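Side-chain contact in xylulose kinase (Bifidobacterium adolescentis ATCC 15703, PDB 3I8B), which probably phosphorylates D-xylulose to D-xylulose 5-phosphate at the expense of ATP, as a member of the FGGY family of carbohydrate kinases: residues 191-196 and 249-254. Sequence-based numbering, arbitrary orientation.
Sequences ALFTDR and APVKAD. With MG (magnesium ion), chain B.
With CG set between its backbone N and carbonyl carbon (chi1 65°), Phe-193 holds its ring against Ala-249 and Val-251, and Val-251 turns CG2 into the same position on its own chain (chi1 -67° for CG1), which brings that methyl to the ring. Ala-249 CB sits over one face of the Phe-193 ring in a CH-pi contact, 3.6 Å from the ring centroid and displaced toward the CE2 and CD2 side, with Phe-193 CE2 itself 3.5 Å from Ala-249 CB. Val-251 CG2 instead meets the ring at its edge, close to the ring plane, 4.1 Å from Phe-193 CE2. The other branch, Val-251 CG1, lies a loose 4.4 Å from Ala-191 CB. Leu-243 and Leu-268 touch both Phe-193 and Ala-249, tying the cluster to strands 241-243 and 267-273. Cutting Phe-193 back to an alanine is likely to leave the Ala-249 methyl without its aromatic face and open a gap beside Val-251. Immediately before the phenylalanine, Leu-192 O binds the magnesium ion at 2.5 Å, alongside Glu-190 O and Thr-241 OG1. The apolar cluster thus joins the loop leading into strand 267-273 to strand 193-195, which pairs in parallel with 241-243 beside a magnesium site in the N-terminal FGGY kinase domain.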
# COMPACT_ATOMS: atom_id res chain seq x y z
N ALA A 191 6.46 21.95 10.21
CA ALA A 191 7.23 20.86 10.79
C ALA A 191 6.81 19.50 10.21
O ALA A 191 7.49 18.50 10.42
CB ALA A 191 7.09 20.83 12.33
N LEU A 192 5.69 19.47 9.48
CA LEU A 192 5.25 18.23 8.84
C LEU A 192 6.29 17.64 7.88
O LEU A 192 6.88 18.34 7.08
CB LEU A 192 3.92 18.45 8.09
CG LEU A 192 2.64 18.54 8.93
CD1 LEU A 192 1.49 19.20 8.16
CD2 LEU A 192 2.24 17.15 9.41
N PHE A 193 6.51 16.33 7.96
CA PHE A 193 7.40 15.66 7.03
C PHE A 193 6.78 14.32 6.60
O PHE A 193 5.86 13.78 7.25
CB PHE A 193 8.79 15.45 7.66
CG PHE A 193 8.78 14.53 8.84
CD1 PHE A 193 8.78 13.15 8.65
CD2 PHE A 193 8.75 15.03 10.14
CE1 PHE A 193 8.77 12.29 9.74
CE2 PHE A 193 8.72 14.18 11.22
CZ PHE A 193 8.74 12.81 11.03
N THR A 194 7.26 13.81 5.48
CA THR A 194 6.81 12.50 5.02
C THR A 194 7.97 11.78 4.31
O THR A 194 9.11 12.24 4.37
CB THR A 194 5.59 12.64 4.11
OG1 THR A 194 5.00 11.36 3.90
CG2 THR A 194 5.98 13.25 2.76
N ASP A 195 7.70 10.63 3.69
CA ASP A 195 8.72 9.98 2.87
C ASP A 195 8.22 9.78 1.43
O ASP A 195 7.07 10.09 1.13
CB ASP A 195 9.14 8.62 3.46
CG ASP A 195 8.24 7.48 3.01
OD1 ASP A 195 8.79 6.42 2.61
OD2 ASP A 195 7.00 7.62 3.07
N ARG A 196 9.07 9.25 0.57
CA ARG A 196 8.70 8.99 -0.82
C ARG A 196 7.57 7.98 -0.97
O ARG A 196 6.75 8.10 -1.88
CB ARG A 196 9.91 8.53 -1.64
CG ARG A 196 10.97 9.60 -1.87
CD ARG A 196 12.23 8.98 -2.44
NE ARG A 196 12.08 8.55 -3.84
CZ ARG A 196 11.88 7.29 -4.23
NH1 ARG A 196 11.80 6.31 -3.34
NH2 ARG A 196 11.77 7.01 -5.52
N ALA A 249 14.39 13.28 10.38
CA ALA A 249 13.58 14.48 10.29
C ALA A 249 14.25 15.65 11.01
O ALA A 249 15.07 15.45 11.90
CB ALA A 249 12.17 14.25 10.85
N PRO A 250 13.88 16.88 10.63
CA PRO A 250 14.43 18.06 11.31
C PRO A 250 13.98 18.17 12.77
O PRO A 250 14.59 18.91 13.54
CB PRO A 250 13.85 19.23 10.50
CG PRO A 250 13.49 18.66 9.19
CD PRO A 250 13.05 17.24 9.48
N VAL A 251 12.92 17.47 13.15
CA VAL A 251 12.46 17.52 14.53
C VAL A 251 12.56 16.12 15.14
O VAL A 251 12.40 15.12 14.45
CB VAL A 251 10.99 18.03 14.63
CG1 VAL A 251 10.88 19.49 14.22
CG2 VAL A 251 10.05 17.15 13.79
N LYS A 252 12.80 16.07 16.45
CA LYS A 252 12.87 14.81 17.20
C LYS A 252 11.54 14.58 17.90
O LYS A 252 10.70 15.48 17.94
CB LYS A 252 13.97 14.90 18.27
CG LYS A 252 15.37 15.15 17.74
CD LYS A 252 16.39 15.23 18.88
CE LYS A 252 17.81 15.42 18.36
NZ LYS A 252 18.82 15.57 19.48
N ALA A 253 11.35 13.40 18.47
CA ALA A 253 10.19 13.16 19.31
C ALA A 253 10.22 14.14 20.47
O ALA A 253 11.29 14.49 20.96
CB ALA A 253 10.18 11.75 19.83
N ASP A 254 9.04 14.59 20.89
CA ASP A 254 8.90 15.33 22.13
C ASP A 254 9.37 14.42 23.28
O ASP A 254 9.00 13.24 23.32
CB ASP A 254 7.42 15.70 22.31
CG ASP A 254 7.18 16.62 23.51
OD1 ASP A 254 6.99 17.84 23.30
OD2 ASP A 254 7.13 16.12 24.65
MG MG B . 8.06 20.54 6.53
O HOH W 1 6.07 20.97 5.43